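Seryl-tRNA synthetase (Pyrococcus horikoshii, PDB 2DQ0) attaches serine to tRNA(Ser), and probably also to tRNA(Sec), in an ATP-dependent reaction, working as a class II synthetase homodimer. Local coordinates at residues 51-54 and 55-59. Residues are numbered along the deposited sequence; the frame is centred on the assembly and turned at random.
Sequences RHER and NKIAV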
loop_
_atom_site.group_PDB
_atom_site.type_symbol
_atom_site.label_atom_id
_atom_site.label_comp_id
_atom_site.label_asym_id
_atom_site.label_seq_id
_atom_site.Cartn_x
_atom_site.Cartn_y
_atom_site.Cartn_z
ATOM N N ARG A 51 35.933 39.264 -12.548
ATOM C CA ARG A 51 35.013 40.262 -11.992
ATOM C C ARG A 51 35.814 41.523 -11.639
ATOM O O ARG A 51 35.378 42.649 -11.910
ATOM C CB ARG A 51 34.273 39.704 -10.756
ATOM C CG ARG A 51 33.223 38.654 -11.133
ATOM C CD ARG A 51 32.482 38.055 -9.945
ATOM N NE ARG A 51 31.982 39.093 -9.046
ATOM C CZ ARG A 51 32.476 39.331 -7.835
ATOM N NH1 ARG A 51 33.482 38.598 -7.368
ATOM N NH2 ARG A 51 31.978 40.318 -7.102
ATOM N N HIS A 52 37.003 41.317 -11.077
ATOM C CA HIS A 52 37.884 42.410 -10.688
ATOM C C HIS A 52 38.355 43.216 -11.898
ATOM O O HIS A 52 38.438 44.446 -11.847
ATOM C CB HIS A 52 39.102 41.862 -9.957
ATOM C CG HIS A 52 40.004 42.926 -9.417
ATOM N ND1 HIS A 52 39.847 43.465 -8.157
ATOM C CD2 HIS A 52 41.058 43.569 -9.974
ATOM C CE1 HIS A 52 40.766 44.395 -7.962
ATOM N NE2 HIS A 52 41.512 44.478 -9.049
ATOM N N GLU A 53 38.678 42.511 -12.979
ATOM C CA GLU A 53 39.145 43.156 -14.199
ATOM C C GLU A 53 38.002 44.003 -14.765
ATOM O O GLU A 53 38.227 45.101 -15.271
ATOM C CB GLU A 53 39.579 42.100 -15.223
ATOM C CG GLU A 53 40.780 42.495 -16.080
ATOM C CD GLU A 53 42.116 42.349 -15.350
ATOM O OE1 GLU A 53 42.350 43.064 -14.349
ATOM O OE2 GLU A 53 42.938 41.508 -15.781
ATOM N N ARG A 54 36.780 43.477 -14.676
ATOM C CA ARG A 54 35.591 44.176 -15.154
ATOM C C ARG A 54 35.542 45.555 -14.501
ATOM O O ARG A 54 35.267 46.557 -15.160
ATOM C CB ARG A 54 34.324 43.366 -14.807
ATOM C CG ARG A 54 33.038 44.189 -14.647
ATOM C CD ARG A 54 31.760 43.372 -14.871
ATOM N NE ARG A 54 31.477 42.293 -13.908
ATOM C CZ ARG A 54 31.404 42.453 -12.590
ATOM N NH1 ARG A 54 31.612 43.642 -12.059
ATOM N NH2 ARG A 54 31.078 41.443 -11.804
ATOM N N ASN A 55 35.837 45.586 -13.205
ATOM C CA ASN A 55 35.839 46.810 -12.427
ATOM C C ASN A 55 36.932 47.755 -12.918
ATOM O O ASN A 55 36.675 48.936 -13.131
ATOM C CB ASN A 55 36.042 46.457 -10.948
ATOM C CG ASN A 55 35.962 47.660 -10.025
ATOM O OD1 ASN A 55 35.447 48.715 -10.392
ATOM N ND2 ASN A 55 36.458 47.492 -8.801
ATOM N N LYS A 56 38.145 47.236 -13.109
ATOM C CA LYS A 56 39.262 48.061 -13.569
ATOM C C LYS A 56 38.984 48.645 -14.942
ATOM O O LYS A 56 39.097 49.850 -15.149
ATOM C CB LYS A 56 40.561 47.249 -13.611
ATOM C CG LYS A 56 41.215 46.980 -12.255
ATOM C CD LYS A 56 42.465 46.082 -12.405
ATOM C CE LYS A 56 43.187 45.835 -11.061
ATOM N NZ LYS A 56 44.370 44.906 -11.145
ATOM N N ILE A 57 38.625 47.789 -15.889
ATOM C CA ILE A 57 38.338 48.248 -17.236
ATOM C C ILE A 57 37.238 49.297 -17.203
ATOM O O ILE A 57 37.183 50.173 -18.062
ATOM C CB ILE A 57 37.910 47.070 -18.146
ATOM C CG1 ILE A 57 39.108 46.152 -18.384
ATOM C CG2 ILE A 57 37.410 47.576 -19.496
ATOM C CD1 ILE A 57 38.787 44.941 -19.240
ATOM N N ALA A 58 36.367 49.212 -16.201
ATOM C CA ALA A 58 35.260 50.158 -16.080
ATOM C C ALA A 58 35.764 51.525 -15.672
ATOM O O ALA A 58 35.534 52.497 -16.380
ATOM C CB ALA A 58 34.221 49.657 -15.071
ATOM N N VAL A 59 36.452 51.607 -14.537
ATOM C CA VAL A 59 36.968 52.895 -14.079
ATOM C C VAL A 59 37.883 53.494 -15.144
ATOM O O VAL A 59 38.048 54.712 -15.216
ATOM C CB VAL A 59 37.757 52.768 -12.739
ATOM C CG1 VAL A 59 36.882 52.113 -11.678
ATOM C CG2 VAL A 59 39.038 51.970 -12.946
#
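The imidazole of His52 meets the Lys56 side chain edge-on: CE of the lysine lies in the ring plane, beside NE2 and CD2. With CG anti to the backbone N (chi1 -175°), the ring swings along the helix toward the residue four places on, while the lysine chain runs out straight beyond CG and crosses it. The guanidinium of Arg54 has Arg51 O over one face, 3.9 Å above the plane and toward the rim. Glu53 reaches the same lysine as His52 from another side. The bend of its chain at chi2 (78°) helps bring OE1 to 3.6 Å from Lys56 CD; Lys56 NZ is 4.2 Å from OE1, too far for a salt bridge, though the opposite charges probably still attract.

All nine residues belong to helix 28-65, which pairs with helix 72-103 in the long antiparallel coiled-coil arm of seryl-tRNA synthetases, the N-terminal extension involved in tRNA binding. Long polar chains suit the solvent-facing sides of such an arm, whereas Ile57, branched and apolar, is buried against Lys77, Ser78 and Ile81 of the partner helix. Regular i to i+4 bonds run underneath: Ile57 N donates almost straight to Glu53 O at 2.8 Å (174°), and Lys56 N to His52 O at 3.1 Å. The bond from Ala58 N to Arg54 O is weak.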